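Local coordinates for protein isomaltodextranase (Arthrobacter globiformis, PDB 5AWO) that hydrolyses alpha-1,6-glucosidic linkages in dextran-like polysaccharides, removing successive isomaltose units from the non-reducing ends of the chains, at residues A[41-44]-A[45-49]; A[53-56]-A[57-60]; A[112-116]-A[117-121]; A[188-191]-A[192-195]. All blocks are in the same frame, centred on the assembly; numbering follows the deposited sequence.

Interaction 1. Residues A[41-44]-A[45-49]; sequences WNIY and GYSFP
Ile-43 O takes two backbone donors from the helical turn that follows it: Ser-47 N at 3.0 Å, nearly straight and in the carbonyl plane, and Tyr-46 N at 2.9 Å, arriving from well above that plane. The site is the end of strand 39-42, part of the parallel beta-barrel of this GH27 TIM-barrel enzyme, where the chain turns at once into the short helix 44-50. The start of that helix is capped by Asn-42, whose OD1 accepts from Tyr-44 N at 2.9 Å. One turn on, Phe-48 N donates to Tyr-44 O. A water bridges the bend, donating to Asn-42 O and accepting a weak bond from Gly-45 N.

Outside this polar frame the aromatic side chains lie side by side and point the same way. With CG of Tyr-44 trans to its backbone N (chi1 -173°), the ring reaches along the helix alongside Phe-48, whose CB sits over the centre of one face, 3.6 Å from the ring centroid. The two rings are almost parallel, 11° apart, yet slid so far that they barely overlap. Asp-271 N is hydrogen-bonded to Tyr-44 OH, and the tyrosine side chain lies about 8 Å from that of Asp-201, the probable nucleophile. That hydroxyl also leans over one face of the Phe-48 ring, where Tyr-44 OH comes 3.4 Å from Phe-48 CD1.

Interaction 2. Residues A[53-56]-A[57-60]; sequences PIPE and NEWK
Apolar packing joins Ile-54 to the first turn of the helix: its CG1 meets Glu-58 CB at 3.7 Å, the two side chains crossing at about a right angle, while CD1 reaches over the backbone to 3.6 Å from Trp-59 N. The extended isoleucine chain makes this reach possible, since CG1 stands opposite the backbone N (chi1 -167°). An alanine here would remove both carbons and would probably leave a gap beside Glu-58 CB and the backbone of Trp-59. Pro-55 CD lies alongside Glu-58 CB at 4.2 Å.

The backbone bonds mark the start of helix 56-68, with Pro-55 at the N-cap, on the outer layer of the barrel. Trp-59 N donates to Pro-55 O at 3.0 Å, almost straight at 167°, and Lys-60 N follows with Glu-56 O at the same length.

The charged ends are held by other parts of the chain. The Glu-56 carboxylate accepts from the backbone N of Gln-104 and His-105 and from Trp-110 NE1; Glu-58 bonds to Tyr-349 and Gln-350; Lys-60 forms a salt bridge with Asp-64. Around the indole of Trp-59, Trp-110 packs edge-to-face, and Glu-56 O lies at the ring edge, 4.1 Å from Trp-59 CD1.

Interaction 3. Residues A[112-116]-A[117-121]; sequences NYLAA and RKMKL
Arg-117 lays its guanidinium flat over one face of the Tyr-113 ring, the planes only 7° apart and Arg-117 CZ 3.5 Å from the ring centroid, a stacked cation-pi pair. The arginine chain runs extended from CG to NE, which carries the group back across the last helical turn. There NH1 lies over the ring and also donates to Tyr-113 O at 3.0 Å, close to the guanidinium plane, so the stack and the bond together fix its rotation. Beside this tight part, Leu-114 is buried: its CD2 meets Met-119 CB at 3.6 Å, and its CD1 meets Leu-121 CB at 3.9 Å, pinning the end of helix 107-116 to the start of barrel strand 120-124.

The solvent side is looser in its side chains, those of Ala-115 and Lys-118 pointing away from the contact, though the backbone there is firmly bonded in a Schellman motif in which Lys-118, with positive phi, closes the helix. Met-119 N donates to Leu-114 O at 2.8 Å and Lys-118 N to Ala-115 O at 3.0 Å. Arg-117 N also reaches Leu-114 O, from the opposite face of that carbonyl.

A leucine in place of Arg-117 would probably cost the tyrosine ring its cationic cover and Tyr-113 O its side-chain donor. Tyr-113 OH bonds to Asp-64 and Lys-60, and Arg-117 NE forms a long, weak ion pair with Asp-64, so that carboxylate probably helps offset the positive charge gathered round the phenol.

Interaction 4. Residues A[188-191]-A[192-195]; sequences RYFK and DLGV
Phe-190 O and Lys-191 O receive the two bonds of a Schellman motif that ends helix 179-192 ahead of barrel strand 197-200. Val-195 N donates to Phe-190 O at 3.2 Å, and Gly-194 N to Lys-191 O at 3.0 Å, the latter from well above the carbonyl plane. Gly-194 makes the turn at positive phi (98°), a conformation in which a CB would collide with the carbonyl O of Leu-193. The preceding turn is regular: Asp-192 N donates to Arg-188 O, and Leu-193 N to Tyr-189 O. One water bridges the motif, donating one hydrogen bond to Lys-191 O and another to Val-195 O.

Apolar contacts gather on Leu-193 and Val-195. Leu-193 CD1 lies over one face of the Tyr-189 ring, toward its rim, in a CH-pi contact 4.1 Å from the centroid; the same methyl meets Phe-190 CD1. The Leu-193 branch gets there with CG turned away from its carbonyl carbon (chi1 -73°). Val-195 CG2 lies 4.3 Å from Phe-190 CB. Trp-107 of helix 107-116 packs on Leu-193 and meets Phe-190 edge-to-face, while Val-195 rests on Val-123 of strand 120-124.

Polar side-chain ends find partners elsewhere: Tyr-189 OH with Ile-96 O, Lys-191 NZ with Ala-236 O. Opposite charges sit close without touching, Lys-191 NZ being 5.5 Å from Asp-192 OD1. Val-195 CB presses on the same carbonyl that its own N grips, 3.2 Å from Phe-190 O.

Overall arrangement
Taken from the N terminus, the four contacts come in series, none nested or crossing; each joins adjoining pieces of chain, so each closes only a turn. Interaction 1 takes strand 39-42 into helix 44-50, and interaction 2 opens helix 56-68. They touch where Ile-43 packs on Ile-54 and Trp-59. Interaction 3 ends helix 107-116 and leads into strand 120-124; it meets interaction 2 through Lys-60 and Tyr-113, and through Trp-59 and Leu-121. Interaction 4 ends helix 179-192 before strand 197-200, and touches interaction 3 where Val-195 CG1 meets Leu-121 O. Together they show how helix starts and helix ends bind helices and strands of the TIM barrel.

Interaction 1. Residues A[41-44]-A[45-49]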
loop_
_atom_site.group_PDB
_atom_site.type_symbol
_atom_site.label_atom_id
_atom_site.label_comp_id
_atom_site.label_asym_id
_atom_site.label_seq_id
_atom_site.Cartn_x
_atom_site.Cartn_y
_atom_site.Cartn_z
ATOM N N TRP A 41 -1.651 -15.244 -4.871
ATOM C CA TRP A 41 -2.940 -15.856 -5.120
ATOM C C TRP A 41 -3.650 -16.059 -3.820
ATOM O O TRP A 41 -3.008 -16.313 -2.777
ATOM C CB TRP A 41 -2.768 -17.219 -5.784
ATOM C CG TRP A 41 -4.024 -17.974 -6.033
ATOM C CD1 TRP A 41 -4.879 -17.835 -7.098
ATOM C CD2 TRP A 41 -4.587 -18.995 -5.208
ATOM N NE1 TRP A 41 -5.933 -18.681 -6.971
ATOM C CE2 TRP A 41 -5.774 -19.428 -5.829
ATOM C CE3 TRP A 41 -4.186 -19.595 -3.995
ATOM C CZ2 TRP A 41 -6.585 -20.420 -5.278
ATOM C CZ3 TRP A 41 -4.986 -20.595 -3.468
ATOM C CH2 TRP A 41 -6.155 -21.006 -4.117
ATOM N N ASN A 42 -4.960 -15.912 -3.847
ATOM C CA ASN A 42 -5.791 -16.086 -2.663
ATOM C C ASN A 42 -6.971 -16.999 -2.942
ATOM O O ASN A 42 -7.504 -16.994 -4.040
ATOM C CB ASN A 42 -6.258 -14.704 -2.169
ATOM C CG ASN A 42 -7.017 -14.761 -0.843
ATOM O OD1 ASN A 42 -8.166 -15.140 -0.783
ATOM N ND2 ASN A 42 -6.356 -14.312 0.251
ATOM N N ILE A 43 -7.376 -17.768 -1.934
ATOM C CA ILE A 43 -8.446 -18.748 -2.035
ATOM C C ILE A 43 -9.849 -18.146 -2.189
ATOM O O ILE A 43 -10.806 -18.878 -2.296
ATOM C CB ILE A 43 -8.479 -19.696 -0.790
ATOM C CG1 ILE A 43 -8.920 -18.949 0.481
ATOM C CG2 ILE A 43 -7.143 -20.397 -0.601
ATOM C CD1 ILE A 43 -9.319 -19.834 1.638
ATOM N N TYR A 44 -9.978 -16.818 -2.207
ATOM C CA TYR A 44 -11.305 -16.180 -2.208
ATOM C C TYR A 44 -12.165 -16.586 -3.408
ATOM O O TYR A 44 -13.370 -16.667 -3.270
ATOM C CB TYR A 44 -11.109 -14.678 -2.210
ATOM C CG TYR A 44 -12.331 -13.815 -2.041
ATOM C CD1 TYR A 44 -12.785 -13.460 -0.771
ATOM C CD2 TYR A 44 -13.024 -13.283 -3.164
ATOM C CE1 TYR A 44 -13.881 -12.633 -0.604
ATOM C CE2 TYR A 44 -14.096 -12.440 -2.997
ATOM C CZ TYR A 44 -14.515 -12.104 -1.736
ATOM O OH TYR A 44 -15.580 -11.253 -1.590
ATOM N N GLY A 45 -11.559 -16.868 -4.565
ATOM C CA GLY A 45 -12.320 -17.286 -5.734
ATOM C C GLY A 45 -13.010 -18.609 -5.537
ATOM O O GLY A 45 -14.022 -18.879 -6.185
ATOM N N TYR A 46 -12.465 -19.445 -4.659
ATOM C CA TYR A 46 -13.156 -20.644 -4.224
ATOM C C TYR A 46 -14.147 -20.320 -3.113
ATOM O O TYR A 46 -15.339 -20.621 -3.198
ATOM C CB TYR A 46 -12.175 -21.739 -3.722
ATOM C CG TYR A 46 -12.953 -22.981 -3.305
ATOM C CD1 TYR A 46 -13.575 -23.075 -2.062
ATOM C CD2 TYR A 46 -13.158 -24.023 -4.212
ATOM C CE1 TYR A 46 -14.340 -24.178 -1.720
ATOM C CE2 TYR A 46 -13.885 -25.136 -3.856
ATOM C CZ TYR A 46 -14.506 -25.200 -2.631
ATOM O OH TYR A 46 -15.264 -26.311 -2.275
ATOM N N SER A 47 -13.669 -19.712 -2.029
ATOM C CA SER A 47 -14.447 -19.700 -0.817
ATOM C C SER A 47 -15.620 -18.743 -0.857
ATOM O O SER A 47 -16.647 -18.992 -0.224
ATOM C CB SER A 47 -13.548 -19.405 0.411
ATOM O OG SER A 47 -12.731 -20.534 0.692
ATOM N N PHE A 48 -15.465 -17.606 -1.537
ATOM C CA PHE A 48 -16.572 -16.667 -1.615
ATOM C C PHE A 48 -17.810 -17.251 -2.359
ATOM O O PHE A 48 -18.913 -17.271 -1.795
ATOM C CB PHE A 48 -16.142 -15.280 -2.157
ATOM C CG PHE A 48 -17.303 -14.345 -2.313
ATOM C CD1 PHE A 48 -17.878 -13.724 -1.226
ATOM C CD2 PHE A 48 -17.915 -14.205 -3.562
ATOM C CE1 PHE A 48 -18.988 -12.914 -1.364
ATOM C CE2 PHE A 48 -19.038 -13.416 -3.686
ATOM C CZ PHE A 48 -19.559 -12.776 -2.607
ATOM N N PRO A 49 -17.646 -17.733 -3.601
ATOM C CA PRO A 49 -18.864 -18.282 -4.222
ATOM C C PRO A 49 -19.402 -19.551 -3.533
ATOM O O PRO A 49 -20.623 -19.787 -3.556
ATOM C CB PRO A 49 -18.458 -18.580 -5.655
ATOM C CG PRO A 49 -17.045 -18.247 -5.788
ATOM C CD PRO A 49 -16.496 -17.721 -4.506
HETATM O O HOH W 1 -9.399 -18.576 -5.318
#

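Interaction 2. Residues A[53-56]-A[57-60]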
loop_
_atom_site.group_PDB
_atom_site.type_symbol
_atom_site.label_atom_id
_atom_site.label_comp_id
_atom_site.label_asym_id
_atom_site.label_seq_id
_atom_site.Cartn_x
_atom_site.Cartn_y
_atom_site.Cartn_z
ATOM N N PRO A 53 -15.078 -22.858 3.616
ATOM C CA PRO A 53 -13.633 -23.011 3.619
ATOM C C PRO A 53 -13.129 -23.873 2.462
ATOM O O PRO A 53 -13.791 -24.833 2.027
ATOM C CB PRO A 53 -13.350 -23.665 4.988
ATOM C CG PRO A 53 -14.606 -24.374 5.326
ATOM C CD PRO A 53 -15.722 -23.522 4.765
ATOM N N ILE A 54 -11.971 -23.534 1.925
ATOM C CA ILE A 54 -11.442 -24.302 0.795
ATOM C C ILE A 54 -11.041 -25.704 1.285
ATOM O O ILE A 54 -10.292 -25.831 2.261
ATOM C CB ILE A 54 -10.282 -23.593 0.069
ATOM C CG1 ILE A 54 -9.981 -24.272 -1.286
ATOM C CG2 ILE A 54 -9.041 -23.501 0.946
ATOM C CD1 ILE A 54 -8.954 -23.580 -2.163
ATOM N N PRO A 55 -11.531 -26.755 0.606
ATOM C CA PRO A 55 -10.980 -28.078 0.916
ATOM C C PRO A 55 -9.494 -28.202 0.664
ATOM O O PRO A 55 -8.943 -27.575 -0.231
ATOM C CB PRO A 55 -11.770 -29.014 -0.010
ATOM C CG PRO A 55 -13.037 -28.308 -0.283
ATOM C CD PRO A 55 -12.637 -26.843 -0.365
ATOM N N GLU A 56 -8.830 -29.049 1.450
ATOM C CA GLU A 56 -7.412 -29.189 1.341
ATOM C C GLU A 56 -6.983 -29.637 -0.053
ATOM O O GLU A 56 -5.964 -29.185 -0.534
ATOM C CB GLU A 56 -6.884 -30.178 2.398
ATOM C CG GLU A 56 -5.393 -30.095 2.624
ATOM C CD GLU A 56 -4.906 -31.003 3.746
ATOM O OE1 GLU A 56 -5.524 -32.080 3.909
ATOM O OE2 GLU A 56 -3.943 -30.620 4.440
ATOM N N ASN A 57 -7.730 -30.561 -0.680
ATOM C CA ASN A 57 -7.348 -30.972 -2.033
ATOM C C ASN A 57 -7.483 -29.860 -3.069
ATOM O O ASN A 57 -6.673 -29.784 -4.008
ATOM C CB ASN A 57 -8.123 -32.184 -2.543
ATOM C CG ASN A 57 -7.486 -32.752 -3.805
ATOM O OD1 ASN A 57 -6.314 -33.114 -3.793
ATOM N ND2 ASN A 57 -8.218 -32.743 -4.917
ATOM N N GLU A 58 -8.477 -28.991 -2.885
ATOM C CA GLU A 58 -8.624 -27.830 -3.781
ATOM C C GLU A 58 -7.488 -26.839 -3.591
ATOM O O GLU A 58 -6.961 -26.291 -4.559
ATOM C CB GLU A 58 -9.973 -27.182 -3.566
ATOM C CG GLU A 58 -11.065 -28.009 -4.209
ATOM C CD GLU A 58 -10.888 -28.062 -5.712
ATOM O OE1 GLU A 58 -11.272 -27.101 -6.376
ATOM O OE2 GLU A 58 -10.304 -29.030 -6.230
ATOM N N TRP A 59 -7.065 -26.641 -2.343
ATOM C CA TRP A 59 -5.866 -25.867 -2.061
ATOM C C TRP A 59 -4.632 -26.446 -2.770
ATOM O O TRP A 59 -3.872 -25.725 -3.413
ATOM C CB TRP A 59 -5.689 -25.818 -0.547
ATOM C CG TRP A 59 -4.393 -25.368 0.051
ATOM C CD1 TRP A 59 -3.451 -26.164 0.660
ATOM C CD2 TRP A 59 -3.921 -24.016 0.218
ATOM N NE1 TRP A 59 -2.438 -25.404 1.156
ATOM C CE2 TRP A 59 -2.706 -24.074 0.930
ATOM C CE3 TRP A 59 -4.424 -22.763 -0.149
ATOM C CZ2 TRP A 59 -1.949 -22.932 1.231
ATOM C CZ3 TRP A 59 -3.677 -21.632 0.175
ATOM C CH2 TRP A 59 -2.472 -21.712 0.844
ATOM N N LYS A 60 -4.462 -27.775 -2.668
ATOM C CA LYS A 60 -3.317 -28.429 -3.305
ATOM C C LYS A 60 -3.342 -28.262 -4.830
ATOM O O LYS A 60 -2.332 -27.910 -5.428
ATOM C CB LYS A 60 -3.284 -29.925 -2.948
ATOM C CG LYS A 60 -2.054 -30.652 -3.474
ATOM C CD LYS A 60 -2.126 -32.141 -3.177
ATOM C CE LYS A 60 -0.872 -32.872 -3.639
ATOM N NZ LYS A 60 -0.658 -32.772 -5.111
#

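Interaction 3. Residues A[112-116]-A[117-121]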
loop_
_atom_site.group_PDB
_atom_site.type_symbol
_atom_site.label_atom_id
_atom_site.label_comp_id
_atom_site.label_asym_id
_atom_site.label_seq_id
_atom_site.Cartn_x
_atom_site.Cartn_y
_atom_site.Cartn_z
ATOM N N ASN A 112 6.330 -26.026 3.608
ATOM C CA ASN A 112 7.369 -26.806 2.937
ATOM C C ASN A 112 6.982 -27.271 1.528
ATOM O O ASN A 112 7.832 -27.267 0.616
ATOM C CB ASN A 112 7.775 -28.008 3.784
ATOM C CG ASN A 112 8.940 -28.756 3.176
ATOM O OD1 ASN A 112 10.054 -28.245 3.140
ATOM N ND2 ASN A 112 8.676 -29.945 2.645
ATOM N N TYR A 113 5.725 -27.678 1.338
ATOM C CA TYR A 113 5.209 -28.096 0.038
ATOM C C TYR A 113 5.359 -26.913 -0.928
ATOM O O TYR A 113 5.829 -27.067 -2.060
ATOM C CB TYR A 113 3.738 -28.532 0.174
ATOM C CG TYR A 113 3.079 -29.087 -1.072
ATOM C CD1 TYR A 113 2.586 -28.237 -2.066
ATOM C CD2 TYR A 113 2.932 -30.470 -1.267
ATOM C CE1 TYR A 113 1.973 -28.744 -3.201
ATOM C CE2 TYR A 113 2.336 -30.981 -2.401
ATOM C CZ TYR A 113 1.870 -30.117 -3.377
ATOM O OH TYR A 113 1.267 -30.638 -4.505
ATOM N N LEU A 114 4.969 -25.723 -0.467
ATOM C CA LEU A 114 5.161 -24.494 -1.257
ATOM C C LEU A 114 6.647 -24.220 -1.547
ATOM O O LEU A 114 7.031 -23.922 -2.682
ATOM C CB LEU A 114 4.479 -23.299 -0.552
ATOM C CG LEU A 114 2.949 -23.270 -0.669
ATOM C CD1 LEU A 114 2.269 -22.528 0.478
ATOM C CD2 LEU A 114 2.514 -22.676 -2.001
ATOM N N ALA A 115 7.500 -24.355 -0.542
ATOM C CA ALA A 115 8.945 -24.160 -0.717
ATOM C C ALA A 115 9.521 -25.065 -1.810
ATOM O O ALA A 115 10.334 -24.611 -2.630
ATOM C CB ALA A 115 9.664 -24.404 0.594
ATOM N N ALA A 116 9.044 -26.303 -1.876
ATOM C CA ALA A 116 9.551 -27.249 -2.905
ATOM C C ALA A 116 9.188 -26.779 -4.309
ATOM O O ALA A 116 9.810 -27.182 -5.313
ATOM C CB ALA A 116 9.018 -28.660 -2.664
ATOM N N ARG A 117 8.168 -25.919 -4.378
ATOM C CA ARG A 117 7.686 -25.368 -5.638
ATOM C C ARG A 117 8.078 -23.889 -5.825
ATOM O O ARG A 117 7.474 -23.200 -6.647
ATOM C CB ARG A 117 6.177 -25.584 -5.725
ATOM C CG ARG A 117 5.837 -27.058 -5.866
ATOM C CD ARG A 117 4.427 -27.460 -5.471
ATOM N NE ARG A 117 4.239 -28.906 -5.629
ATOM C CZ ARG A 117 4.751 -29.840 -4.820
ATOM N NH1 ARG A 117 5.480 -29.514 -3.767
ATOM N NH2 ARG A 117 4.513 -31.129 -5.063
ATOM N N LYS A 118 9.106 -23.434 -5.106
ATOM C CA LYS A 118 9.613 -22.056 -5.170
ATOM C C LYS A 118 8.534 -21.018 -4.771
ATOM O O LYS A 118 8.494 -19.904 -5.294
ATOM C CB LYS A 118 10.173 -21.710 -6.559
ATOM C CG LYS A 118 11.148 -22.723 -7.163
ATOM C CD LYS A 118 11.480 -22.345 -8.607
ATOM C CE LYS A 118 12.005 -23.515 -9.411
ATOM N NZ LYS A 118 13.282 -24.043 -8.869
ATOM N N MET A 119 7.701 -21.400 -3.806
ATOM C CA MET A 119 6.576 -20.567 -3.369
ATOM C C MET A 119 6.588 -20.448 -1.845
ATOM O O MET A 119 7.313 -21.181 -1.144
ATOM C CB MET A 119 5.277 -21.195 -3.839
ATOM C CG MET A 119 5.102 -21.165 -5.352
ATOM S SD MET A 119 3.583 -21.880 -5.933
ATOM C CE MET A 119 2.393 -20.649 -5.376
ATOM N N LYS A 120 5.755 -19.533 -1.347
ATOM C CA LYS A 120 5.653 -19.207 0.071
ATOM C C LYS A 120 4.189 -19.202 0.497
ATOM O O LYS A 120 3.272 -19.034 -0.326
ATOM C CB LYS A 120 6.271 -17.849 0.352
ATOM C CG LYS A 120 7.774 -17.791 0.060
ATOM C CD LYS A 120 8.337 -16.377 0.095
ATOM C CE LYS A 120 9.496 -16.220 -0.899
ATOM N NZ LYS A 120 10.147 -14.875 -0.983
ATOM N N LEU A 121 3.973 -19.410 1.788
ATOM C CA LEU A 121 2.656 -19.373 2.400
ATOM C C LEU A 121 2.265 -17.988 2.866
ATOM O O LEU A 121 2.984 -17.345 3.613
ATOM C CB LEU A 121 2.668 -20.287 3.632
ATOM C CG LEU A 121 1.379 -20.383 4.447
ATOM C CD1 LEU A 121 0.257 -21.027 3.660
ATOM C CD2 LEU A 121 1.651 -21.143 5.742
#

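Interaction 4. Residues A[188-191]-A[192-195]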
loop_
_atom_site.group_PDB
_atom_site.type_symbol
_atom_site.label_atom_id
_atom_site.label_comp_id
_atom_site.label_asym_id
_atom_site.label_seq_id
_atom_site.Cartn_x
_atom_site.Cartn_y
_atom_site.Cartn_z
ATOM N N ARG A 188 4.471 -13.834 15.581
ATOM C CA ARG A 188 5.740 -14.558 15.368
ATOM C C ARG A 188 5.586 -16.024 15.002
ATOM O O ARG A 188 6.407 -16.556 14.267
ATOM C CB ARG A 188 6.664 -14.390 16.568
ATOM C CG ARG A 188 7.156 -12.977 16.777
ATOM C CD ARG A 188 8.393 -12.877 17.657
ATOM N NE ARG A 188 8.742 -11.493 17.975
ATOM C CZ ARG A 188 8.395 -10.843 19.087
ATOM N NH1 ARG A 188 7.690 -11.415 20.052
ATOM N NH2 ARG A 188 8.778 -9.581 19.252
ATOM N N TYR A 189 4.534 -16.669 15.463
ATOM C CA TYR A 189 4.223 -18.027 15.069
ATOM C C TYR A 189 4.133 -18.166 13.550
ATOM O O TYR A 189 4.752 -19.047 12.947
ATOM C CB TYR A 189 2.940 -18.449 15.745
ATOM C CG TYR A 189 2.302 -19.751 15.337
ATOM C CD1 TYR A 189 2.776 -20.982 15.814
ATOM C CD2 TYR A 189 1.187 -19.759 14.505
ATOM C CE1 TYR A 189 2.159 -22.156 15.465
ATOM C CE2 TYR A 189 0.552 -20.928 14.169
ATOM C CZ TYR A 189 1.038 -22.140 14.648
ATOM O OH TYR A 189 0.387 -23.330 14.321
ATOM N N PHE A 190 3.402 -17.261 12.910
ATOM C CA PHE A 190 3.337 -17.311 11.450
ATOM C C PHE A 190 4.627 -16.871 10.791
ATOM O O PHE A 190 5.095 -17.500 9.842
ATOM C CB PHE A 190 2.121 -16.500 10.942
ATOM C CG PHE A 190 0.797 -17.134 11.313
ATOM C CD1 PHE A 190 0.494 -18.397 10.864
ATOM C CD2 PHE A 190 -0.131 -16.488 12.112
ATOM C CE1 PHE A 190 -0.707 -18.994 11.210
ATOM C CE2 PHE A 190 -1.331 -17.080 12.451
ATOM C CZ PHE A 190 -1.612 -18.348 12.011
ATOM N N LYS A 191 5.228 -15.795 11.290
ATOM C CA LYS A 191 6.492 -15.322 10.730
ATOM C C LYS A 191 7.525 -16.456 10.727
ATOM O O LYS A 191 8.250 -16.676 9.762
ATOM C CB LYS A 191 7.040 -14.174 11.546
ATOM C CG LYS A 191 8.395 -13.703 11.067
ATOM C CD LYS A 191 9.207 -13.093 12.170
ATOM C CE LYS A 191 8.647 -11.785 12.607
ATOM N NZ LYS A 191 9.516 -11.226 13.688
ATOM N N ASP A 192 7.592 -17.173 11.838
ATOM C CA ASP A 192 8.590 -18.229 12.012
ATOM C C ASP A 192 8.345 -19.414 11.087
ATOM O O ASP A 192 9.316 -20.080 10.661
ATOM C CB ASP A 192 8.569 -18.692 13.465
ATOM C CG ASP A 192 9.125 -17.666 14.433
ATOM O OD1 ASP A 192 9.764 -16.707 14.029
ATOM O OD2 ASP A 192 8.870 -17.830 15.670
ATOM N N LEU A 193 7.078 -19.709 10.802
ATOM C CA LEU A 193 6.687 -20.733 9.822
ATOM C C LEU A 193 7.143 -20.403 8.404
ATOM O O LEU A 193 7.078 -21.277 7.521
ATOM C CB LEU A 193 5.173 -20.986 9.860
ATOM C CG LEU A 193 4.602 -21.748 11.052
ATOM C CD1 LEU A 193 3.103 -21.558 11.205
ATOM C CD2 LEU A 193 4.922 -23.236 10.989
ATOM N N GLY A 194 7.639 -19.192 8.193
ATOM C CA GLY A 194 8.148 -18.763 6.908
ATOM C C GLY A 194 7.135 -17.969 6.109
ATOM O O GLY A 194 7.290 -17.817 4.903
ATOM N N VAL A 195 6.141 -17.414 6.787
ATOM C CA VAL A 195 5.102 -16.592 6.136
ATOM C C VAL A 195 5.580 -15.154 5.906
ATOM O O VAL A 195 5.953 -14.462 6.848
ATOM C CB VAL A 195 3.854 -16.611 7.037
ATOM C CG1 VAL A 195 2.797 -15.623 6.568
ATOM C CG2 VAL A 195 3.266 -17.989 7.105
HETATM O O HOH W 2 8.662 -14.664 7.719
#